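Local coordinates for Swi5-dependent recombination DNA repair protein 1 (Schizosaccharomyces pombe, PDB 3VIQ) that forms a complex with Swi5 that activates Rad51-mediated strand exchange, serving recombinational DNA repair and meiotic chromosome segregation in fission yeast, at residues 104-108 with 109-113; 26-29 with 30-34; 15-18 with 19-22. All coordinates share one frame; numbering follows the deposited sequence.

Interaction 1: 104-108 with 109-113; sequences FGVPV and HLMSF
Val106 and Met111 press against each other on the inner side of a reversal of the chain, where CG1 of Val106 comes within 3.4 Å of CB of Met111, closer than two carbons usually approach. This branch of Val106 is anti to its own backbone nitrogen (chi1 -177°), which carries it across the bend; the extended Met111 chain then runs on, away from residues 104-108, to touch Ala52 and Gln53 of helix 38-68. Ile56 of the Swi5 chain packs on both Val106 and Leu110, and Ile53 of that chain on Met111, so the tight side is also part of the subunit interface. A water lies 2.8 Å from Val106 O; its approach to Met111 O is too short to be taken literally.

The looser, more exposed side carries Val108 and His109. There Pro107 CB sits over one face of the His109 ring, 3.6 Å from the ring centroid, in a CH-pi contact offset toward the rim, while Val108 CG1 lies at the ring edge.

At the bend itself, Leu110 N donates to Pro107 O over 3.0 Å. Ser112 OG gives its proton to Val108 O at a short 2.5 Å, in the carbonyl plane and on a lone pair, tying the second residue of the turn to the chain that leaves it. With Val108 and His109 in helical backbone conformation at the two central positions, this is a type I beta-turn, and it follows closely on the Schellman motif with which Gly105, at positive phi, ends helix 97-103.

Interaction 2: 26-29 with 30-34; sequences AETA and RKVEA
Val32 N donates to Thr28 O at 2.9 Å and Glu33 N to Ala29 O at 2.8 Å, both nearly straight at the hydrogen. These are backbone bonds of the i to i+4 kind, and they join 26-29 to 30-34 as successive turns of one helix. The two bonds before them are slacker: Arg30 N reaches Ala26 O over 3.2 Å, and the link from Lys31 N to Glu27 O, at 3.4 Å, is weak.

The van der Waals contacts are mainly those of aliphatic carbons with main-chain carbonyl oxygens. CG2 of Val32, anti to its own carbonyl carbon, leans back along the helix to within 3.5 Å of Thr28 O and 4.3 Å from the methyl CG2 of Thr28. Glu33 runs its CB and CG past the carbonyl oxygen of Ala29, each at 3.6 Å, so the aliphatic part of an acidic side chain lies alongside the preceding turn.

Among the polar groups, the carboxylate of Glu33 turns to the other subunit. Its OE1 and OE2 each accept a backbone N-H there, from Lys32 and Asn33 of the Swi5 chain, a two-point grip that should hold the group's rotation. Thr28 OG1 instead bonds back to Ile24 O in its own helix. On the exposed side a water donates to Glu27 O; its weak link to Arg30 NH2 is doubtful, since that side chain has two conformers.

All of this lies near the C-terminal end of helix 3-35, shortly before the chain passes into helix 38-68. Ala26, Ala29 and Val32 pack on Leu28, Ala36 and His43 of the Swi5 chain respectively, and Arg30 on its Leu31.

Interaction 3: 15-18 with 19-22; sequences EVRN and LQEQ
With CG of Asn18 anti to its backbone nitrogen (chi1 172°) and CG of Gln22 anti to its own carbonyl carbon (chi1 -63°), the two side-chain amides converge one helical turn apart. Asn18 ND2 and Gln22 OE1 come within 2.9 Å, the amide planes inclined by 33° to each other. On the way there, CG of Gln22 passes 3.5 Å from Asn18 O.

Gln20 folds back in a comparable manner over Val16. Its CG lies 3.3 Å from Val16 O, and its CD packs 3.6 Å from Val16 CG1, so that the flat amide group serves as cover for a buried branched residue. Leu19 lies back along the preceding turn, its CG 3.4 Å from Glu15 O.

Contacts of this i to i+4 spacing are a property of any alpha-helix; this one lies in a predicted coiled coil, and its partner is the Swi5 chain. Val16 and Gln20 both pack on Gln16 of that chain, Leu19 meets its Glu21, and Gln22 its Leu24. Glu15 OE1 makes a salt bridge with Lys17 NZ of the same neighbouring subunit.

Beneath the side chains, the backbone is regular. The four amides of residues 19-22 donate to the carbonyls of 15-18. The shortest of these bonds runs from Gln20 N to Val16 O, at 2.8 Å. Gln22 N reaches Asn18 O at 3.0 Å.

In the fold
Along the chain the order is interaction 3, then interaction 2, then interaction 1. The first two share helix 3-35, with centres about 17 Å apart, and lie in the predicted coiled coil. Interaction 1 comes much later, in the loop between helix 97-103 and strand 113-114; its centre is about 31 Å from that of interaction 2 and about 37 Å from that of interaction 3, and it touches neither. What unites them is the Swi5 chain, which packs on all three. The C-terminal domain of Sfr1 thus meets its partner both along an extended helix and at a compact turn resting on helix 38-68.

Interaction 1: 104-108 with 109-113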
ATOM      1  N   PHE A 104      11.517  11.737   5.511  1.00 61.02           N
ATOM      2  CA  PHE A 104      11.623  11.003   4.237  1.00 59.16           C
ATOM      3  C   PHE A 104      10.328  10.385   3.750  1.00 57.66           C
ATOM      4  O   PHE A 104      10.348   9.506   2.881  1.00 58.26           O
ATOM      5  CB  PHE A 104      12.705   9.910   4.337  1.00 58.61           C
ATOM      6  CG  PHE A 104      14.038  10.383   3.903  1.00 60.27           C
ATOM      7  CD1 PHE A 104      14.804  11.202   4.742  1.00 61.68           C
ATOM      8  CD2 PHE A 104      14.511  10.080   2.636  1.00 59.76           C
ATOM      9  CE1 PHE A 104      16.031  11.687   4.329  1.00 63.62           C
ATOM     10  CE2 PHE A 104      15.735  10.559   2.216  1.00 61.26           C
ATOM     11  CZ  PHE A 104      16.504  11.361   3.067  1.00 61.67           C
ATOM     12  N   GLY A 105       9.209  10.811   4.310  1.00 56.76           N
ATOM     13  CA  GLY A 105       7.894  10.261   3.909  1.00 54.87           C
ATOM     14  C   GLY A 105       7.709   8.744   4.023  1.00 54.04           C
ATOM     15  O   GLY A 105       7.043   8.171   3.175  1.00 52.61           O
ATOM     16  N   VAL A 106       8.274   8.103   5.061  1.00 52.96           N
ATOM     17  CA  VAL A 106       8.192   6.642   5.205  1.00 55.06           C
ATOM     18  C   VAL A 106       7.015   6.278   6.105  1.00 57.39           C
ATOM     19  O   VAL A 106       7.051   6.560   7.289  1.00 56.72           O
ATOM     20  CB  VAL A 106       9.485   6.017   5.800  1.00 55.51           C
ATOM     21  CG1 VAL A 106       9.385   4.487   5.875  1.00 52.49           C
ATOM     22  CG2 VAL A 106      10.721   6.450   5.016  1.00 54.63           C
ATOM     23  N   PRO A 107       5.966   5.649   5.548  1.00 59.02           N
ATOM     24  CA  PRO A 107       4.837   5.260   6.400  1.00 59.69           C
ATOM     25  C   PRO A 107       5.310   4.395   7.543  1.00 62.61           C
ATOM     26  O   PRO A 107       6.170   3.523   7.332  1.00 61.20           O
ATOM     27  CB  PRO A 107       3.947   4.428   5.464  1.00 57.91           C
ATOM     28  CG  PRO A 107       4.304   4.915   4.081  1.00 59.54           C
ATOM     29  CD  PRO A 107       5.798   5.178   4.161  1.00 58.48           C
ATOM     30  N   VAL A 108       4.755   4.615   8.735  1.00 64.39           N
ATOM     31  CA  VAL A 108       5.222   3.912   9.932  1.00 68.94           C
ATOM     32  C   VAL A 108       5.159   2.399   9.734  1.00 70.67           C
ATOM     33  O   VAL A 108       6.047   1.671  10.175  1.00 74.96           O
ATOM     34  CB  VAL A 108       4.444   4.327  11.233  1.00 68.70           C
ATOM     35  CG1 VAL A 108       2.990   3.836  11.200  1.00 68.05           C
ATOM     36  CG2 VAL A 108       5.172   3.797  12.481  1.00 70.14           C
ATOM     37  N   HIS A 109       4.131   1.954   9.025  1.00 72.83           N
ATOM     38  CA  HIS A 109       3.868   0.529   8.798  1.00 74.88           C
ATOM     39  C   HIS A 109       4.827  -0.139   7.806  1.00 73.06           C
ATOM     40  O   HIS A 109       4.947  -1.357   7.801  1.00 75.61           O
ATOM     41  CB  HIS A 109       2.399   0.308   8.372  1.00 78.56           C
ATOM     42  CG  HIS A 109       1.826   1.416   7.529  1.00 83.84           C
ATOM     43  ND1 HIS A 109       1.428   2.630   8.059  1.00 86.90           N
ATOM     44  CD2 HIS A 109       1.569   1.487   6.199  1.00 84.67           C
ATOM     45  CE1 HIS A 109       0.959   3.399   7.092  1.00 87.14           C
ATOM     46  NE2 HIS A 109       1.031   2.727   5.954  1.00 86.43           N
ATOM     47  N   LEU A 110       5.501   0.645   6.969  1.00 71.59           N
ATOM     48  CA  LEU A 110       6.456   0.103   5.992  1.00 68.56           C
ATOM     49  C   LEU A 110       7.803  -0.240   6.659  1.00 68.49           C
ATOM     50  O   LEU A 110       8.357  -1.339   6.493  1.00 65.77           O
ATOM     51  CB  LEU A 110       6.665   1.131   4.872  1.00 68.47           C
ATOM     52  CG  LEU A 110       7.472   0.721   3.643  1.00 67.07           C
ATOM     53  CD1 LEU A 110       6.830  -0.466   2.964  1.00 68.70           C
ATOM     54  CD2 LEU A 110       7.557   1.879   2.693  1.00 67.57           C
ATOM     55  N   MET A 111       8.300   0.726   7.425  1.00 68.47           N
ATOM     56  CA  MET A 111       9.658   0.741   7.940  1.00 67.58           C
ATOM     57  C   MET A 111       9.588   1.584   9.223  1.00 66.74           C
ATOM     58  O   MET A 111       9.121   2.721   9.176  1.00 64.69           O
ATOM     59  CB  MET A 111      10.543   1.431   6.905  1.00 67.61           C
ATOM     60  CG  MET A 111      11.977   1.000   6.816  1.00 68.79           C
ATOM     61  SD  MET A 111      12.832   2.050   5.602  1.00 67.73           S
ATOM     62  CE  MET A 111      14.496   1.688   6.055  1.00 65.16           C
ATOM     63  N   SER A 112      10.008   1.023  10.353  1.00 65.00           N
ATOM     64  CA  SER A 112      10.027   1.766  11.608  1.00 67.09           C
ATOM     65  C   SER A 112      11.195   1.370  12.472  1.00 68.26           C
ATOM     66  O   SER A 112      11.647   0.220  12.422  1.00 67.68           O
ATOM     67  CB  SER A 112       8.744   1.541  12.411  1.00 65.80           C
ATOM     68  OG  SER A 112       7.729   2.362  11.901  1.00 68.07           O
ATOM     69  N   PHE A 113      11.654   2.342  13.267  1.00 70.50           N
ATOM     70  CA  PHE A 113      12.713   2.147  14.239  1.00 73.56           C
ATOM     71  C   PHE A 113      12.074   2.013  15.620  1.00 74.98           C
ATOM     72  O   PHE A 113      11.174   2.765  15.984  1.00 73.13           O
ATOM     73  CB  PHE A 113      13.690   3.332  14.225  1.00 73.95           C
ATOM     74  CG  PHE A 113      15.033   3.035  14.875  1.00 74.32           C
ATOM     75  CD1 PHE A 113      15.919   2.133  14.299  1.00 72.98           C
ATOM     76  CD2 PHE A 113      15.417   3.678  16.059  1.00 75.63           C
ATOM     77  CE1 PHE A 113      17.159   1.873  14.893  1.00 75.08           C
ATOM     78  CE2 PHE A 113      16.657   3.414  16.659  1.00 74.46           C
ATOM     79  CZ  PHE A 113      17.527   2.516  16.070  1.00 74.04           C
TER
HETATM   80  O   HOH W   1       8.396   5.033   9.209  1.00 53.83           O

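Interaction 2: 26-29 with 30-34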
ATOM      1  N   ALA A  26     -12.463 -12.861 -10.250  1.00 45.45           N
ATOM      2  CA  ALA A  26     -12.030 -14.215 -10.603  1.00 46.44           C
ATOM      3  C   ALA A  26     -11.144 -14.204 -11.859  1.00 48.27           C
ATOM      4  O   ALA A  26     -10.203 -15.016 -11.989  1.00 48.08           O
ATOM      5  CB  ALA A  26     -13.223 -15.133 -10.775  1.00 45.76           C
ATOM      6  N   GLU A  27     -11.415 -13.267 -12.765  1.00 49.10           N
ATOM      7  CA  GLU A  27     -10.551 -13.073 -13.923  1.00 50.92           C
ATOM      8  C   GLU A  27      -9.186 -12.491 -13.540  1.00 49.92           C
ATOM      9  O   GLU A  27      -8.153 -12.910 -14.058  1.00 50.92           O
ATOM     10  CB  GLU A  27     -11.260 -12.212 -14.950  1.00 54.06           C
ATOM     11  CG  GLU A  27     -12.404 -12.998 -15.614  1.00 59.45           C
ATOM     12  CD  GLU A  27     -13.407 -12.122 -16.355  1.00 64.14           C
ATOM     13  OE1 GLU A  27     -13.498 -10.863 -16.092  1.00 66.26           O
ATOM     14  OE2 GLU A  27     -14.119 -12.732 -17.188  1.00 64.04           O
ATOM     15  N   THR A  28      -9.171 -11.555 -12.612  1.00 47.64           N
ATOM     16  CA  THR A  28      -7.919 -10.990 -12.180  1.00 47.14           C
ATOM     17  C   THR A  28      -7.088 -12.049 -11.466  1.00 47.84           C
ATOM     18  O   THR A  28      -5.882 -12.142 -11.708  1.00 47.48           O
ATOM     19  CB  THR A  28      -8.140  -9.797 -11.294  1.00 46.32           C
ATOM     20  OG1 THR A  28      -8.978  -8.875 -11.990  1.00 46.23           O
ATOM     21  CG2 THR A  28      -6.789  -9.104 -10.915  1.00 45.44           C
ATOM     22  N   ALA A  29      -7.737 -12.872 -10.635  1.00 47.39           N
ATOM     23  CA  ALA A  29      -7.045 -13.920  -9.911  1.00 47.62           C
ATOM     24  C   ALA A  29      -6.346 -14.860 -10.879  1.00 49.17           C
ATOM     25  O   ALA A  29      -5.199 -15.242 -10.628  1.00 47.94           O
ATOM     26  CB  ALA A  29      -8.001 -14.692  -8.973  1.00 46.19           C
ATOM     27  N   ARG A  30      -7.008 -15.206 -11.990  1.00 50.71           N
ATOM     28  CA  ARG A  30      -6.398 -16.085 -12.994  0.50 52.40           C
ATOM     29  C   ARG A  30      -5.080 -15.502 -13.508  1.00 52.25           C
ATOM     30  O   ARG A  30      -4.113 -16.219 -13.655  1.00 50.84           O
ATOM     31  CB  ARG A  30      -7.338 -16.355 -14.174  0.50 53.18           C
ATOM     32  CG  ARG A  30      -6.790 -17.373 -15.178  0.50 54.54           C
ATOM     33  CD  ARG A  30      -7.577 -17.402 -16.490  0.50 55.11           C
ATOM     34  NE  ARG A  30      -7.456 -16.152 -17.233  0.50 55.06           N
ATOM     35  CZ  ARG A  30      -6.344 -15.741 -17.836  0.50 54.68           C
ATOM     36  NH1 ARG A  30      -5.240 -16.478 -17.787  0.50 54.06           N
ATOM     37  NH2 ARG A  30      -6.339 -14.583 -18.482  0.50 53.54           N
ATOM     38  N   LYS A  31      -5.055 -14.198 -13.781  1.00 52.62           N
ATOM     39  CA  LYS A  31      -3.833 -13.544 -14.246  1.00 52.83           C
ATOM     40  C   LYS A  31      -2.797 -13.482 -13.127  1.00 51.00           C
ATOM     41  O   LYS A  31      -1.645 -13.756 -13.358  1.00 49.64           O
ATOM     42  CB  LYS A  31      -4.120 -12.143 -14.772  1.00 55.24           C
ATOM     43  CG  LYS A  31      -4.823 -12.179 -16.122  1.00 58.87           C
ATOM     44  CD  LYS A  31      -5.561 -10.898 -16.456  1.00 62.06           C
ATOM     45  CE  LYS A  31      -4.617  -9.687 -16.507  1.00 65.37           C
ATOM     46  NZ  LYS A  31      -5.386  -8.403 -16.347  1.00 67.11           N
ATOM     47  N   VAL A  32      -3.217 -13.161 -11.909  1.00 48.55           N
ATOM     48  CA  VAL A  32      -2.274 -13.137 -10.804  1.00 48.14           C
ATOM     49  C   VAL A  32      -1.613 -14.501 -10.612  1.00 48.50           C
ATOM     50  O   VAL A  32      -0.394 -14.560 -10.442  1.00 47.51           O
ATOM     51  CB  VAL A  32      -2.892 -12.615  -9.491  1.00 47.39           C
ATOM     52  CG1 VAL A  32      -1.928 -12.821  -8.307  1.00 47.08           C
ATOM     53  CG2 VAL A  32      -3.272 -11.155  -9.653  1.00 45.08           C
ATOM     54  N   GLU A  33      -2.393 -15.581 -10.682  1.00 48.31           N
ATOM     55  CA  GLU A  33      -1.838 -16.924 -10.592  1.00 48.34           C
ATOM     56  C   GLU A  33      -0.861 -17.243 -11.749  1.00 47.92           C
ATOM     57  O   GLU A  33       0.180 -17.867 -11.538  1.00 45.40           O
ATOM     58  CB  GLU A  33      -2.949 -17.995 -10.488  1.00 50.07           C
ATOM     59  CG  GLU A  33      -3.616 -18.046  -9.080  1.00 50.64           C
ATOM     60  CD  GLU A  33      -4.642 -19.155  -8.905  1.00 52.33           C
ATOM     61  OE1 GLU A  33      -4.852 -19.955  -9.843  1.00 53.41           O
ATOM     62  OE2 GLU A  33      -5.261 -19.235  -7.814  1.00 53.64           O
ATOM     63  N   ALA A  34      -1.192 -16.810 -12.954  1.00 47.36           N
ATOM     64  CA  ALA A  34      -0.325 -17.041 -14.112  1.00 48.77           C
ATOM     65  C   ALA A  34       1.029 -16.312 -13.959  1.00 48.67           C
ATOM     66  O   ALA A  34       2.063 -16.889 -14.219  1.00 47.77           O
ATOM     67  CB  ALA A  34      -1.033 -16.621 -15.421  1.00 47.11           C
TER
HETATM   68  O   HOH W   2      -9.098 -13.155 -17.133  1.00 68.84           O

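Interaction 3: 15-18 with 19-22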
ATOM      1  N   GLU A  15     -28.100  -8.379  -7.372  1.00 41.11           N
ATOM      2  CA  GLU A  15     -27.405  -9.673  -7.445  1.00 42.20           C
ATOM      3  C   GLU A  15     -26.524  -9.744  -8.701  1.00 41.03           C
ATOM      4  O   GLU A  15     -25.380 -10.220  -8.624  1.00 40.32           O
ATOM      5  CB  GLU A  15     -28.376 -10.853  -7.343  1.00 44.76           C
ATOM      6  CG  GLU A  15     -28.987 -11.002  -5.921  1.00 46.45           C
ATOM      7  CD  GLU A  15     -30.299 -11.788  -5.852  1.00 50.82           C
ATOM      8  OE1 GLU A  15     -30.731 -12.465  -6.825  1.00 53.28           O
ATOM      9  OE2 GLU A  15     -30.905 -11.747  -4.762  1.00 55.49           O
ATOM     10  N   VAL A  16     -27.026  -9.195  -9.814  1.00 39.77           N
ATOM     11  CA  VAL A  16     -26.286  -9.119 -11.063  1.00 39.70           C
ATOM     12  C   VAL A  16     -24.991  -8.279 -10.939  1.00 39.43           C
ATOM     13  O   VAL A  16     -23.926  -8.723 -11.378  1.00 38.15           O
ATOM     14  CB  VAL A  16     -27.151  -8.566 -12.219  1.00 39.34           C
ATOM     15  CG1 VAL A  16     -26.268  -8.158 -13.377  1.00 38.74           C
ATOM     16  CG2 VAL A  16     -28.198  -9.602 -12.654  1.00 40.08           C
ATOM     17  N   ARG A  17     -25.092  -7.094 -10.336  1.00 40.18           N
ATOM     18  CA  ARG A  17     -23.906  -6.259 -10.063  1.00 41.13           C
ATOM     19  C   ARG A  17     -22.893  -6.991  -9.176  1.00 41.00           C
ATOM     20  O   ARG A  17     -21.707  -6.983  -9.460  1.00 39.31           O
ATOM     21  CB  ARG A  17     -24.279  -4.943  -9.380  1.00 42.93           C
ATOM     22  CG  ARG A  17     -25.059  -3.941 -10.250  1.00 45.84           C
ATOM     23  CD  ARG A  17     -25.213  -2.566  -9.530  1.00 47.97           C
ATOM     24  NE  ARG A  17     -25.909  -2.676  -8.234  1.00 49.07           N
ATOM     25  CZ  ARG A  17     -27.220  -2.478  -8.010  1.00 50.71           C
ATOM     26  NH1 ARG A  17     -28.064  -2.127  -8.976  1.00 52.00           N
ATOM     27  NH2 ARG A  17     -27.701  -2.617  -6.784  1.00 50.22           N
ATOM     28  N   ASN A  18     -23.363  -7.615  -8.099  1.00 42.41           N
ATOM     29  CA  ASN A  18     -22.471  -8.364  -7.227  1.00 43.94           C
ATOM     30  C   ASN A  18     -21.746  -9.483  -8.006  1.00 43.32           C
ATOM     31  O   ASN A  18     -20.538  -9.641  -7.879  1.00 42.79           O
ATOM     32  CB  ASN A  18     -23.240  -8.923  -6.030  1.00 47.64           C
ATOM     33  CG  ASN A  18     -22.398  -9.894  -5.184  1.00 52.08           C
ATOM     34  OD1 ASN A  18     -21.360  -9.514  -4.626  1.00 61.22           O
ATOM     35  ND2 ASN A  18     -22.827 -11.145  -5.105  1.00 55.49           N
ATOM     36  N   LEU A  19     -22.482 -10.229  -8.840  1.00 42.20           N
ATOM     37  CA  LEU A  19     -21.890 -11.305  -9.638  1.00 41.34           C
ATOM     38  C   LEU A  19     -20.924 -10.748 -10.676  1.00 40.64           C
ATOM     39  O   LEU A  19     -19.854 -11.320 -10.909  1.00 39.95           O
ATOM     40  CB  LEU A  19     -22.979 -12.225 -10.282  1.00 40.90           C
ATOM     41  CG  LEU A  19     -23.715 -13.166  -9.292  1.00 41.63           C
ATOM     42  CD1 LEU A  19     -25.143 -13.520  -9.732  1.00 41.40           C
ATOM     43  CD2 LEU A  19     -22.938 -14.436  -9.053  1.00 41.14           C
ATOM     44  N   GLN A  20     -21.280  -9.642 -11.322  1.00 40.98           N
ATOM     45  CA  GLN A  20     -20.321  -8.987 -12.271  1.00 41.42           C
ATOM     46  C   GLN A  20     -18.969  -8.630 -11.584  1.00 41.61           C
ATOM     47  O   GLN A  20     -17.877  -8.884 -12.117  1.00 41.57           O
ATOM     48  CB  GLN A  20     -20.978  -7.754 -12.908  1.00 40.37           C
ATOM     49  CG  GLN A  20     -21.993  -8.197 -13.999  1.00 40.79           C
ATOM     50  CD  GLN A  20     -22.957  -7.122 -14.467  1.00 40.15           C
ATOM     51  OE1 GLN A  20     -23.306  -6.198 -13.723  1.00 38.98           O
ATOM     52  NE2 GLN A  20     -23.406  -7.251 -15.712  1.00 39.59           N
ATOM     53  N   GLU A  21     -19.062  -8.097 -10.377  1.00 41.85           N
ATOM     54  CA  GLU A  21     -17.869  -7.779  -9.584  1.00 44.27           C
ATOM     55  C   GLU A  21     -17.060  -9.050  -9.236  1.00 43.97           C
ATOM     56  O   GLU A  21     -15.849  -9.055  -9.441  1.00 41.42           O
ATOM     57  CB  GLU A  21     -18.258  -6.944  -8.366  1.00 45.47           C
ATOM     58  CG  GLU A  21     -17.391  -7.002  -7.193  1.00 50.11           C
ATOM     59  CD  GLU A  21     -17.893  -6.069  -6.075  1.00 54.40           C
ATOM     60  OE1 GLU A  21     -18.704  -5.155  -6.362  1.00 62.95           O
ATOM     61  OE2 GLU A  21     -17.503  -6.262  -4.916  1.00 58.77           O
ATOM     62  N   GLN A  22     -17.733 -10.127  -8.800  1.00 43.31           N
ATOM     63  CA  GLN A  22     -17.033 -11.395  -8.529  1.00 44.50           C
ATOM     64  C   GLN A  22     -16.354 -11.984  -9.768  1.00 44.59           C
ATOM     65  O   GLN A  22     -15.239 -12.538  -9.683  1.00 43.07           O
ATOM     66  CB  GLN A  22     -17.948 -12.445  -7.905  1.00 45.48           C
ATOM     67  CG  GLN A  22     -18.523 -12.081  -6.504  1.00 46.96           C
ATOM     68  CD  GLN A  22     -19.534 -13.118  -6.042  1.00 50.14           C
ATOM     69  OE1 GLN A  22     -20.742 -12.928  -6.138  1.00 55.32           O
ATOM     70  NE2 GLN A  22     -19.041 -14.233  -5.565  1.00 53.39           N
TER